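Local structure of MmoQ Response regulator (Methylococcus capsulatus, 3LJX) at residues C101-Y106 against E159-A164; M10-L15 against T190-P195; I199-L204 against G214-F219; A38-I43 against S70-I75; A220-L225 against R252-G257. The protein probably makes cyclic di-GMP from two GTP molecules as a full-length response regulator, the crystallised piece being its all-helical HDOD region. All blocks are in the same frame, centred on the assembly; numbering follows the deposited sequence. Where two conformers were deposited one is given.

How the interactions relate
Interactions 2 and 4 are buried and mostly apolar: the first sets an indole among selenium, sulfur and leucine, the second packs alanine, valine and isoleucine between two helices. Interaction 1 lies at the surface, on the other side of the chain's centre from interaction 4, and adds a salt bridge, possibly also bridged by water, to a leucine contact. Interactions 3 and 5 share helix 214-233, which packs on A201 and L204 of helix 196-204 with one part and on the end of helix 245-254 with the next; they touch where A220 CB meets L204 CB at 3.5 Å. Stacked arginines set interaction 5 apart. Interactions 2 and 3 also touch, through I199.

Interaction 1 of 5, residues C101-Y106 against E159-A164; sequences CEAFDY and ECLRKA
R162 reaches from the last turn of helix 154-163 across to the turn at C101-F104, a surface contact within the HDOD region that joins the loop before helix 106-125 to helix 154-163. Its CG, set beside the backbone N, lies 4.1 Å from A103 CB. The chain then runs extended as far as NE (chi2 173°, chi3 170°), which carries the guanidinium past A103, whose CB sits over the middle of one face, 4.0 Å from R162 CZ. At the tip, R162 NH2 forms a long salt bridge with E102 OE2 at 3.4 Å, the carboxylate plane standing nearly perpendicular to the guanidinium. R162 NH1 donates a hydrogen bond to a water at 3.3 Å, and the water can in turn donate to E102 OE1, a possible second link. L161 supplies the apolar half: its CD1 meets the F104 ring at the edge, 3.9 Å from F104 CD1, and approaches C101 SG, while L161 CB packs on A103 CB. The type I turn is also tied to the helix by A103 N, bonded to S158 OG. Helix 144-152 lies against the turn through A150, which touches C101 and F104, and helix 166-177 packs on helix 154-163 at C160.

Interaction 2 of 5, residues M10-L15 against T190-P195; sequences MLCDSL and TDWGFP
A Met-aromatic and cysteine sulfur-aromatic contact, centred on W192, joins the loop ahead of helix 19-29 to the end of helix 181-191, in a buried part of the chain. The indole points its rim at the loop. M10, a selenomethionine and poorly ordered, bends at chi2 and chi3 and brings CE to the ring edge in the indole plane; its SE lies oblique to the five-membered ring, 5.2 Å from the centroid. C12 holds SG anti to its own backbone N (chi1 -170°), and this sulfur lies obliquely against the indole, with C12 SG 3.7 Å from W192 CZ2. L15 CD1 comes from the opposite direction to W192 CH2 at 4.1 Å, and L11 O lies in the ring plane, 3.8 Å from W192 CZ2. D191 flanks the selenomethionine, whose chain crosses it at about a right angle. The helix closes in a Schellman motif at G193, and W192 O takes a bond from N58 ND2. Swapping the tryptophan for an alanine would probably open a gap between loop 10-15 and helix 181-191, where the indole meets C12 and L15, and deprive the selenium and the C12 sulfur of their aromatic neighbour. The chemistry is dispersion and sulfur-ring contact without a hydrogen bond between the segments: W192 NE1 is buried here and has no acceptor in the model, so packing appears mainly to hold the ring.

Interaction 3 of 5, residues I199-L204 against G214-F219; sequences IDALQL and GRTGRF
Helix segments 199-204 and 214-219 cross at -51°, their axes approaching to 8.5 Å, with the CA atoms of A201 and T216 only 5.3 Å apart. A201, whose side chain is only a methyl, sits at this closest point. It points that methyl toward the second helix, where A201 CB meets F219 CD2 at 3.5 Å; the ring is met obliquely. F219 swings its ring toward that methyl because CG stands anti to the backbone N (chi1 -173°). A201 CB also packs against T216, 4.0 Å from the carbonyl T216 O. T216 turns its methyl branch rather than its hydroxyl into the contact: with CG2 opposite the backbone N, it reaches L204 CD2 at 3.9 Å, the two side chains crossing at about a right angle. L204 CD2 also lies 4.3 Å from G217 CA. D200, just before A201, only brushes T216 CG2 with its CB and backbone C, its carboxylate being bonded to Q196 NE2. The arrangement is plain apolar helix-helix packing, alanine and threonine at the crossing, and it joins helix 196-204, in the HDOD region, to the long helix 214-233 that follows a short loop.

Interaction 4 of 5, residues A38-I43 against S70-I75; sequences ALAQLI and SVIDAI
V71 keeps CG1 anti to its backbone N (chi1 -172°), which turns both methyls toward helix 36-43, and I43 meets them with CG2, likewise opposite its own backbone N (chi1 -76° for CG1). These two residues belong to a helix-helix crossing within the HDOD region, between helix 36-43 and the start of helix 71-78. The short segments run at 138° to one another, with axes 9.1 Å apart at closest approach. A40 is the small residue at the crossing: its CA lies 5.3 Å from that of V71, and its methyl sits among V71, I72 and I75. A40 CB comes within 3.8 Å of I72 N and 4.0 Å of I72 CB, so the alanine touches backbone as well as side chain. I75, one turn on from V71, adds its CD1, 4.2 Å from A40 CB. The I43 and V71 side chains cross at about a right angle, I43 CG2 lying 3.9 Å from V71 CG2. Around the pair, helix 80-88 packs V83 on both I43 and I75, and helix 47-58 places I53 against I43 and T50 against V71. S70 is the N-cap just before the helix that carries V71: S70 OG accepts from D73 N at 3.1 Å, and donates to D73 OD2 at 2.6 Å, which it meets from above the carboxylate plane.

Interaction 5 of 5, residues A220-L225 against R252-G257; sequences ARQLAL and RRCGLG
Helix segment 220-225 faces the last turn of helix 245-254 and the residues after it, Q222 and C254 having the nearest CA atoms, 7.0 Å apart, and G255, with positive phi, is the first residue after the second helix. R221 and R253 stack. R221 bends at chi3 (-77°) whereas R253 runs extended from CG to NE, and the two guanidiniums come to lie flat on each other, centres 3.5 Å apart and planes at 11°. Outside acceptors probably offset the like charges: R221 NH1 is bonded to the carbonyls of I210 and D212, R253 NH2 to that of R211. A water in the plane of the R221 group takes a hydrogen bond from R221 NH2 at 3.0 Å and gives a weak bond to R253 O. A leucine in place of R221 would probably leave the I210 and D212 carbonyls without this donor and the R253 guanidinium without the flat group it rests on. C254 SG touches R221 CB at 3.9 Å and Q222 CG at 4.0 Å. L225 and L256 point their ends at each other, but L256 has two conformers and the detail is doubtful. Q222 OE1 is held by T129 OG1, and its side chain touches helix 106-125. Helix 214-233 thus lies between helix 245-254, reached by L225 at L247 and A251, and helix 196-204, which meets A220 and L223.

Interaction 1 of 5, residues C101-Y106 against E159-A164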
# COMPACT_ATOMS: atom_id res chain seq x y z
N CYS A 101 11.43 14.52 2.54
CA CYS A 101 12.11 14.25 1.27
C CYS A 101 11.69 15.22 0.16
O CYS A 101 10.65 15.05 -0.48
CB CYS A 101 11.91 12.80 0.81
SG CYS A 101 12.79 12.41 -0.74
N GLU A 102 12.52 16.23 -0.06
CA GLU A 102 12.20 17.34 -0.95
C GLU A 102 11.68 16.90 -2.33
O GLU A 102 10.63 17.36 -2.79
CB GLU A 102 13.43 18.26 -1.09
CG GLU A 102 13.18 19.54 -1.87
CD GLU A 102 14.34 20.53 -1.76
OE1 GLU A 102 15.16 20.39 -0.82
OE2 GLU A 102 14.42 21.44 -2.60
N ALA A 103 12.41 15.99 -2.98
CA ALA A 103 12.07 15.57 -4.34
C ALA A 103 10.92 14.55 -4.45
O ALA A 103 10.45 14.27 -5.55
CB ALA A 103 13.32 15.07 -5.07
N PHE A 104 10.46 14.01 -3.33
CA PHE A 104 9.38 13.02 -3.36
C PHE A 104 8.00 13.68 -3.40
O PHE A 104 7.66 14.52 -2.56
CB PHE A 104 9.46 12.08 -2.16
CG PHE A 104 8.54 10.88 -2.24
CD1 PHE A 104 8.78 9.86 -3.17
CD2 PHE A 104 7.47 10.74 -1.36
CE1 PHE A 104 7.95 8.73 -3.24
CE2 PHE A 104 6.64 9.62 -1.42
CZ PHE A 104 6.88 8.62 -2.36
N ASP A 105 7.20 13.28 -4.39
CA ASP A 105 5.87 13.83 -4.56
C ASP A 105 4.87 13.12 -3.64
O ASP A 105 4.24 12.15 -4.04
CB ASP A 105 5.44 13.70 -6.02
CG ASP A 105 4.19 14.51 -6.34
OD1 ASP A 105 3.46 14.88 -5.39
OD2 ASP A 105 3.93 14.77 -7.54
N TYR A 106 4.74 13.61 -2.41
CA TYR A 106 3.90 12.95 -1.42
C TYR A 106 2.42 12.96 -1.81
O TYR A 106 1.73 11.95 -1.68
CB TYR A 106 4.10 13.58 -0.04
CG TYR A 106 5.45 13.29 0.61
CD1 TYR A 106 6.57 14.05 0.30
CD2 TYR A 106 5.58 12.28 1.56
CE1 TYR A 106 7.80 13.80 0.93
CE2 TYR A 106 6.79 12.01 2.18
CZ TYR A 106 7.90 12.77 1.87
OH TYR A 106 9.12 12.50 2.49
N GLU A 159 18.51 12.99 -3.92
CA GLU A 159 19.53 12.78 -4.94
C GLU A 159 19.10 11.68 -5.92
O GLU A 159 19.09 11.89 -7.14
CB GLU A 159 20.88 12.40 -4.32
CG GLU A 159 21.53 13.49 -3.49
CD GLU A 159 22.87 13.02 -2.89
OE1 GLU A 159 23.45 12.05 -3.42
OE2 GLU A 159 23.33 13.63 -1.90
N CYS A 160 18.76 10.50 -5.41
CA CYS A 160 18.36 9.41 -6.29
C CYS A 160 17.20 9.82 -7.20
O CYS A 160 17.22 9.58 -8.40
CB CYS A 160 17.98 8.17 -5.48
SG CYS A 160 19.31 7.54 -4.45
N LEU A 161 16.19 10.44 -6.61
CA LEU A 161 14.99 10.79 -7.36
C LEU A 161 15.27 11.80 -8.46
O LEU A 161 14.64 11.77 -9.52
CB LEU A 161 13.91 11.32 -6.41
CG LEU A 161 13.28 10.25 -5.51
CD1 LEU A 161 12.22 10.87 -4.62
CD2 LEU A 161 12.69 9.11 -6.33
N ARG A 162 16.22 12.70 -8.23
CA ARG A 162 16.55 13.70 -9.25
C ARG A 162 17.35 13.12 -10.42
O ARG A 162 17.24 13.60 -11.54
CB ARG A 162 17.27 14.90 -8.63
CG ARG A 162 16.36 15.69 -7.71
CD ARG A 162 17.09 16.77 -6.96
NE ARG A 162 16.14 17.64 -6.28
CZ ARG A 162 16.13 17.87 -4.97
NH1 ARG A 162 17.02 17.29 -4.18
NH2 ARG A 162 15.22 18.69 -4.45
N LYS A 163 18.13 12.08 -10.16
CA LYS A 163 19.00 11.54 -11.21
C LYS A 163 18.52 10.27 -11.90
O LYS A 163 19.07 9.89 -12.93
CB LYS A 163 20.43 11.35 -10.70
CG LYS A 163 20.55 10.65 -9.39
CD LYS A 163 21.98 10.71 -8.88
CE LYS A 163 22.94 9.89 -9.75
NZ LYS A 163 24.20 9.55 -9.01
N ALA A 164 17.49 9.61 -11.37
CA ALA A 164 17.05 8.36 -11.99
C ALA A 164 15.57 8.04 -11.81
O ALA A 164 14.90 8.61 -10.95
CB ALA A 164 17.90 7.20 -11.48
O HOH W 1 17.17 17.95 -0.96

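Interaction 2 of 5, residues M10-L15 against T190-P195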
# COMPACT_ATOMS: atom_id res chain seq x y z
N MSE A 10 13.54 -1.28 8.43
CA MSE A 10 12.17 -1.39 8.90
C MSE A 10 11.68 -0.06 9.47
O MSE A 10 12.12 0.36 10.54
CB MSE A 10 12.12 -2.49 9.95
CG MSE A 10 10.81 -2.63 10.63
SE MSE A 10 9.41 -3.27 9.47
CE MSE A 10 7.99 -2.31 10.35
N LEU A 11 10.77 0.61 8.75
CA LEU A 11 10.11 1.81 9.28
C LEU A 11 8.62 1.54 9.37
O LEU A 11 8.03 0.90 8.49
CB LEU A 11 10.32 3.04 8.38
CG LEU A 11 11.70 3.71 8.40
CD1 LEU A 11 12.71 2.84 7.65
CD2 LEU A 11 11.63 5.12 7.80
N CYS A 12 7.99 2.01 10.43
CA CYS A 12 6.54 1.92 10.49
C CYS A 12 5.95 3.09 11.27
O CYS A 12 5.21 3.89 10.70
CB CYS A 12 6.10 0.56 11.05
SG CYS A 12 4.32 0.26 10.88
N ASP A 13 6.31 3.21 12.54
CA ASP A 13 5.75 4.27 13.37
C ASP A 13 6.04 5.65 12.79
O ASP A 13 5.24 6.56 12.94
CB ASP A 13 6.28 4.18 14.80
CG ASP A 13 5.82 2.90 15.52
OD1 ASP A 13 4.84 2.26 15.06
OD2 ASP A 13 6.44 2.54 16.54
N SER A 14 7.16 5.79 12.09
CA SER A 14 7.62 7.10 11.63
C SER A 14 7.08 7.50 10.26
O SER A 14 7.34 8.61 9.79
CB SER A 14 9.15 7.14 11.58
OG SER A 14 9.64 6.40 10.46
N LEU A 15 6.36 6.61 9.59
CA LEU A 15 5.85 6.97 8.26
C LEU A 15 4.78 8.07 8.38
O LEU A 15 3.88 7.98 9.22
CB LEU A 15 5.31 5.75 7.51
CG LEU A 15 6.27 4.55 7.32
CD1 LEU A 15 5.51 3.35 6.77
CD2 LEU A 15 7.45 4.90 6.39
N THR A 190 5.75 -8.18 4.64
CA THR A 190 6.03 -9.42 5.34
C THR A 190 6.09 -9.17 6.86
O THR A 190 5.49 -9.92 7.63
CB THR A 190 7.32 -10.04 4.85
OG1 THR A 190 7.13 -10.46 3.49
CG2 THR A 190 7.71 -11.24 5.71
N ASP A 191 6.79 -8.12 7.28
CA ASP A 191 6.82 -7.79 8.71
C ASP A 191 5.42 -7.51 9.25
O ASP A 191 5.15 -7.83 10.40
CB ASP A 191 7.73 -6.59 9.03
CG ASP A 191 8.03 -6.46 10.54
OD1 ASP A 191 8.62 -7.42 11.11
OD2 ASP A 191 7.68 -5.42 11.17
N TRP A 192 4.54 -6.94 8.43
CA TRP A 192 3.22 -6.53 8.92
C TRP A 192 2.18 -7.65 8.91
O TRP A 192 1.02 -7.43 9.26
CB TRP A 192 2.71 -5.31 8.15
CG TRP A 192 3.63 -4.15 8.27
CD1 TRP A 192 4.70 -4.03 9.12
CD2 TRP A 192 3.59 -2.94 7.50
NE1 TRP A 192 5.32 -2.81 8.93
CE2 TRP A 192 4.65 -2.13 7.94
CE3 TRP A 192 2.75 -2.47 6.48
CZ2 TRP A 192 4.90 -0.87 7.41
CZ3 TRP A 192 3.00 -1.22 5.95
CH2 TRP A 192 4.06 -0.43 6.41
N GLY A 193 2.60 -8.84 8.49
CA GLY A 193 1.73 -10.00 8.61
C GLY A 193 1.28 -10.70 7.34
O GLY A 193 0.70 -11.78 7.42
N PHE A 194 1.52 -10.11 6.17
CA PHE A 194 1.05 -10.72 4.92
C PHE A 194 1.80 -12.02 4.62
O PHE A 194 3.02 -12.08 4.71
CB PHE A 194 1.20 -9.74 3.75
CG PHE A 194 0.14 -8.66 3.72
CD1 PHE A 194 -1.06 -8.86 3.06
CD2 PHE A 194 0.36 -7.44 4.36
CE1 PHE A 194 -2.03 -7.86 3.03
CE2 PHE A 194 -0.61 -6.44 4.34
CZ PHE A 194 -1.81 -6.66 3.67
N PRO A 195 1.07 -13.07 4.27
CA PRO A 195 1.78 -14.32 3.93
C PRO A 195 2.45 -14.22 2.55
O PRO A 195 2.07 -13.39 1.72
CB PRO A 195 0.65 -15.36 3.92
CG PRO A 195 -0.58 -14.58 3.53
CD PRO A 195 -0.39 -13.20 4.15

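Interaction 3 of 5, residues I199-L204 against G214-F219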
# COMPACT_ATOMS: atom_id res chain seq x y z
N ILE A 199 2.84 -11.46 -1.30
CA ILE A 199 4.07 -10.82 -1.75
C ILE A 199 4.49 -11.35 -3.13
O ILE A 199 4.92 -10.57 -4.00
CB ILE A 199 5.22 -10.98 -0.72
CG1 ILE A 199 5.02 -10.06 0.49
CG2 ILE A 199 6.54 -10.62 -1.34
CD1 ILE A 199 4.13 -10.64 1.55
N ASP A 200 4.35 -12.66 -3.34
CA ASP A 200 4.69 -13.22 -4.65
C ASP A 200 3.76 -12.68 -5.73
O ASP A 200 4.20 -12.40 -6.85
CB ASP A 200 4.64 -14.75 -4.64
CG ASP A 200 5.78 -15.38 -3.84
OD1 ASP A 200 6.72 -14.66 -3.42
OD2 ASP A 200 5.75 -16.61 -3.62
N ALA A 201 2.48 -12.54 -5.41
CA ALA A 201 1.54 -12.08 -6.42
C ALA A 201 1.92 -10.64 -6.80
O ALA A 201 1.92 -10.27 -7.97
CB ALA A 201 0.13 -12.16 -5.90
N LEU A 202 2.30 -9.86 -5.79
CA LEU A 202 2.73 -8.48 -5.98
C LEU A 202 3.98 -8.40 -6.85
O LEU A 202 4.04 -7.62 -7.81
CB LEU A 202 3.02 -7.83 -4.64
CG LEU A 202 3.59 -6.41 -4.71
CD1 LEU A 202 2.61 -5.49 -5.43
CD2 LEU A 202 3.93 -5.88 -3.30
N GLN A 203 4.98 -9.21 -6.52
CA GLN A 203 6.20 -9.23 -7.32
C GLN A 203 5.92 -9.66 -8.76
O GLN A 203 6.41 -9.03 -9.70
CB GLN A 203 7.26 -10.13 -6.70
CG GLN A 203 8.63 -9.90 -7.30
CD GLN A 203 9.74 -10.62 -6.57
OE1 GLN A 203 9.49 -11.48 -5.72
NE2 GLN A 203 10.98 -10.27 -6.88
N LEU A 204 5.14 -10.72 -8.92
CA LEU A 204 4.72 -11.17 -10.24
C LEU A 204 4.04 -10.04 -11.03
O LEU A 204 4.29 -9.86 -12.23
CB LEU A 204 3.73 -12.33 -10.10
CG LEU A 204 4.03 -13.63 -10.82
CD1 LEU A 204 5.49 -14.02 -10.63
CD2 LEU A 204 3.11 -14.73 -10.31
N GLY A 214 -2.55 -20.34 -12.31
CA GLY A 214 -2.93 -20.44 -10.92
C GLY A 214 -3.44 -19.14 -10.32
O GLY A 214 -3.37 -18.07 -10.96
N ARG A 215 -3.93 -19.23 -9.09
CA ARG A 215 -4.51 -18.10 -8.39
C ARG A 215 -3.47 -16.99 -8.24
O ARG A 215 -3.80 -15.82 -8.32
CB ARG A 215 -5.06 -18.52 -7.02
CG ARG A 215 -5.81 -17.42 -6.29
CD ARG A 215 -6.37 -17.92 -4.96
NE ARG A 215 -7.19 -19.12 -5.14
CZ ARG A 215 -8.51 -19.15 -4.98
NH1 ARG A 215 -9.16 -18.05 -4.61
NH2 ARG A 215 -9.16 -20.29 -5.17
N THR A 216 -2.22 -17.38 -8.02
CA THR A 216 -1.16 -16.39 -7.86
C THR A 216 -1.01 -15.55 -9.12
O THR A 216 -0.87 -14.33 -9.05
CB THR A 216 0.19 -17.02 -7.50
OG1 THR A 216 0.03 -17.89 -6.36
CG2 THR A 216 1.18 -15.95 -7.14
N GLY A 217 -1.05 -16.22 -10.28
CA GLY A 217 -0.96 -15.55 -11.56
C GLY A 217 -2.16 -14.66 -11.80
O GLY A 217 -2.03 -13.54 -12.31
N ARG A 218 -3.34 -15.14 -11.41
CA ARG A 218 -4.56 -14.37 -11.67
C ARG A 218 -4.60 -13.13 -10.79
O ARG A 218 -4.94 -12.03 -11.25
CB ARG A 218 -5.80 -15.23 -11.47
CG ARG A 218 -7.07 -14.58 -11.98
CD ARG A 218 -8.26 -15.46 -11.71
NE ARG A 218 -8.69 -16.15 -12.91
CZ ARG A 218 -9.77 -15.82 -13.60
NH1 ARG A 218 -10.54 -14.82 -13.18
NH2 ARG A 218 -10.10 -16.49 -14.70
N PHE A 219 -4.23 -13.29 -9.53
CA PHE A 219 -4.19 -12.15 -8.63
C PHE A 219 -3.11 -11.17 -9.12
O PHE A 219 -3.34 -9.96 -9.13
CB PHE A 219 -3.93 -12.62 -7.19
CG PHE A 219 -4.04 -11.54 -6.16
CD1 PHE A 219 -4.96 -10.51 -6.30
CD2 PHE A 219 -3.24 -11.57 -5.03
CE1 PHE A 219 -5.06 -9.51 -5.33
CE2 PHE A 219 -3.34 -10.58 -4.06
CZ PHE A 219 -4.25 -9.55 -4.21

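Interaction 4 of 5, residues A38-I43 against S70-I75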
# COMPACT_ATOMS: atom_id res chain seq x y z
N ALA A 38 -17.05 3.45 10.07
CA ALA A 38 -16.70 4.78 9.58
C ALA A 38 -15.23 5.06 9.83
O ALA A 38 -14.55 5.67 9.01
CB ALA A 38 -17.55 5.85 10.25
N LEU A 39 -14.74 4.61 10.98
CA LEU A 39 -13.36 4.84 11.35
C LEU A 39 -12.41 4.06 10.41
O LEU A 39 -11.43 4.61 9.92
CB LEU A 39 -13.13 4.42 12.80
CG LEU A 39 -11.74 4.82 13.29
CD1 LEU A 39 -11.55 6.32 13.08
CD2 LEU A 39 -11.53 4.43 14.74
N ALA A 40 -12.72 2.78 10.19
CA ALA A 40 -11.95 1.94 9.26
C ALA A 40 -11.92 2.53 7.84
O ALA A 40 -10.86 2.61 7.22
CB ALA A 40 -12.51 0.51 9.25
N GLN A 41 -13.08 2.93 7.34
CA GLN A 41 -13.17 3.49 5.99
C GLN A 41 -12.22 4.67 5.85
O GLN A 41 -11.54 4.84 4.83
CB GLN A 41 -14.61 3.94 5.70
CG GLN A 41 -15.55 2.82 5.30
CD GLN A 41 -15.66 2.67 3.78
OE1 GLN A 41 -15.02 1.80 3.18
NE2 GLN A 41 -16.49 3.51 3.17
N LEU A 42 -12.17 5.49 6.89
CA LEU A 42 -11.35 6.68 6.86
C LEU A 42 -9.87 6.33 7.04
O LEU A 42 -9.00 6.85 6.33
CB LEU A 42 -11.83 7.66 7.92
CG LEU A 42 -11.15 9.01 7.90
CD1 LEU A 42 -11.02 9.50 6.47
CD2 LEU A 42 -11.93 10.01 8.75
N ILE A 43 -9.58 5.45 7.99
CA ILE A 43 -8.19 5.11 8.31
C ILE A 43 -7.53 4.41 7.13
O ILE A 43 -6.34 4.59 6.86
CB ILE A 43 -8.10 4.19 9.55
CG1 ILE A 43 -8.33 4.99 10.83
CG2 ILE A 43 -6.75 3.49 9.61
CD1 ILE A 43 -8.42 4.14 12.08
N SER A 70 -7.08 -6.01 6.84
CA SER A 70 -7.89 -4.81 6.66
C SER A 70 -8.11 -4.13 8.01
O SER A 70 -8.15 -4.78 9.06
CB SER A 70 -9.23 -5.17 6.04
OG SER A 70 -9.98 -5.96 6.95
N VAL A 71 -8.28 -2.81 7.99
CA VAL A 71 -8.52 -2.10 9.24
C VAL A 71 -9.76 -2.65 9.95
O VAL A 71 -9.75 -2.85 11.16
CB VAL A 71 -8.66 -0.60 9.02
CG1 VAL A 71 -8.71 0.14 10.36
CG2 VAL A 71 -7.50 -0.10 8.16
N ILE A 72 -10.82 -2.94 9.19
CA ILE A 72 -12.06 -3.41 9.83
C ILE A 72 -11.84 -4.78 10.50
O ILE A 72 -12.36 -5.04 11.60
CB ILE A 72 -13.23 -3.44 8.86
CG1 ILE A 72 -14.54 -3.70 9.62
CG2 ILE A 72 -13.01 -4.49 7.79
CD1 ILE A 72 -14.92 -2.58 10.56
N ASP A 73 -11.06 -5.66 9.87
CA ASP A 73 -10.73 -6.93 10.51
C ASP A 73 -9.83 -6.75 11.73
O ASP A 73 -9.97 -7.47 12.72
CB ASP A 73 -10.10 -7.90 9.51
CG ASP A 73 -11.09 -8.35 8.45
OD1 ASP A 73 -12.27 -8.57 8.80
OD2 ASP A 73 -10.68 -8.46 7.27
N ALA A 74 -8.90 -5.80 11.67
CA ALA A 74 -8.08 -5.52 12.84
C ALA A 74 -8.98 -5.08 14.02
O ALA A 74 -8.81 -5.54 15.16
CB ALA A 74 -7.03 -4.46 12.53
N ILE A 75 -9.93 -4.20 13.73
CA ILE A 75 -10.85 -3.73 14.76
C ILE A 75 -11.61 -4.89 15.40
O ILE A 75 -11.64 -5.01 16.62
CB ILE A 75 -11.85 -2.71 14.20
CG1 ILE A 75 -11.15 -1.40 13.88
CG2 ILE A 75 -12.95 -2.46 15.21
CD1 ILE A 75 -12.10 -0.34 13.32

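Interaction 5 of 5, residues A220-L225 against R252-G257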
# COMPACT_ATOMS: atom_id res chain seq x y z
N ALA A 220 -1.97 -11.69 -9.56
CA ALA A 220 -0.93 -10.82 -10.10
C ALA A 220 -1.46 -9.98 -11.28
O ALA A 220 -1.23 -8.77 -11.35
CB ALA A 220 0.31 -11.64 -10.53
N ARG A 221 -2.19 -10.61 -12.19
CA ARG A 221 -2.75 -9.88 -13.32
C ARG A 221 -3.76 -8.84 -12.84
O ARG A 221 -3.88 -7.76 -13.43
CB ARG A 221 -3.37 -10.82 -14.35
CG ARG A 221 -2.33 -11.53 -15.23
CD ARG A 221 -2.97 -12.44 -16.31
NE ARG A 221 -3.46 -13.69 -15.73
CZ ARG A 221 -2.67 -14.73 -15.47
NH1 ARG A 221 -1.37 -14.67 -15.74
NH2 ARG A 221 -3.18 -15.83 -14.93
N GLN A 222 -4.46 -9.13 -11.75
CA GLN A 222 -5.41 -8.16 -11.19
C GLN A 222 -4.70 -6.96 -10.59
O GLN A 222 -5.17 -5.81 -10.71
CB GLN A 222 -6.31 -8.81 -10.16
CG GLN A 222 -7.29 -9.85 -10.73
CD GLN A 222 -7.97 -10.65 -9.62
OE1 GLN A 222 -7.35 -10.95 -8.58
NE2 GLN A 222 -9.24 -11.01 -9.83
N LEU A 223 -3.58 -7.23 -9.94
CA LEU A 223 -2.74 -6.19 -9.36
C LEU A 223 -2.16 -5.32 -10.47
O LEU A 223 -2.22 -4.09 -10.40
CB LEU A 223 -1.60 -6.80 -8.55
CG LEU A 223 -1.98 -7.20 -7.12
CD1 LEU A 223 -1.23 -8.48 -6.68
CD2 LEU A 223 -1.70 -6.01 -6.20
N ALA A 224 -1.62 -5.97 -11.50
CA ALA A 224 -1.00 -5.26 -12.62
C ALA A 224 -2.04 -4.36 -13.27
O ALA A 224 -1.75 -3.22 -13.62
CB ALA A 224 -0.41 -6.26 -13.66
N LEU A 225 -3.27 -4.85 -13.39
CA LEU A 225 -4.33 -4.05 -13.98
C LEU A 225 -4.69 -2.84 -13.10
O LEU A 225 -4.92 -1.75 -13.61
CB LEU A 225 -5.55 -4.90 -14.24
CG LEU A 225 -6.41 -4.34 -15.35
CD1 LEU A 225 -5.61 -4.30 -16.65
CD2 LEU A 225 -7.63 -5.23 -15.48
N ARG A 252 -8.76 -9.30 -19.99
CA ARG A 252 -9.74 -10.28 -20.46
C ARG A 252 -9.52 -11.61 -19.75
O ARG A 252 -10.47 -12.32 -19.43
CB ARG A 252 -9.66 -10.49 -21.99
CG ARG A 252 -9.73 -9.21 -22.82
CD ARG A 252 -11.15 -8.81 -23.23
NE ARG A 252 -11.12 -7.68 -24.16
CZ ARG A 252 -11.35 -7.77 -25.48
NH1 ARG A 252 -11.66 -8.94 -26.04
NH2 ARG A 252 -11.29 -6.68 -26.23
N ARG A 253 -8.27 -11.95 -19.49
CA ARG A 253 -7.95 -13.27 -18.93
C ARG A 253 -8.37 -13.43 -17.46
O ARG A 253 -8.68 -14.55 -17.03
CB ARG A 253 -6.47 -13.62 -19.18
CG ARG A 253 -6.10 -15.05 -18.90
CD ARG A 253 -4.62 -15.25 -19.08
NE ARG A 253 -4.14 -16.47 -18.43
CZ ARG A 253 -2.84 -16.75 -18.30
NH1 ARG A 253 -1.93 -15.90 -18.76
NH2 ARG A 253 -2.47 -17.87 -17.70
N CYS A 254 -8.41 -12.33 -16.69
CA CYS A 254 -9.08 -12.36 -15.38
C CYS A 254 -10.60 -12.27 -15.54
O CYS A 254 -11.34 -12.59 -14.60
CB CYS A 254 -8.67 -11.22 -14.43
SG CYS A 254 -7.18 -10.28 -14.74
N GLY A 255 -11.06 -11.81 -16.70
CA GLY A 255 -12.48 -11.61 -16.96
C GLY A 255 -12.94 -10.23 -16.52
O GLY A 255 -13.16 -10.02 -15.33
N LEU A 256 -13.11 -9.30 -17.46
CA LEU A 256 -13.46 -7.95 -17.06
C LEU A 256 -14.62 -7.29 -17.80
O LEU A 256 -14.78 -7.40 -19.02
CB LEU A 256 -12.23 -7.03 -17.06
CG LEU A 256 -11.98 -6.44 -15.67
CD1 LEU A 256 -11.68 -7.54 -14.69
CD2 LEU A 256 -10.86 -5.43 -15.70
N GLY A 257 -15.46 -6.63 -17.00
CA GLY A 257 -16.55 -5.81 -17.49
C GLY A 257 -16.03 -4.39 -17.40
O GLY A 257 -15.32 -4.04 -16.46
O HOH W 2 -6.19 -15.59 -15.01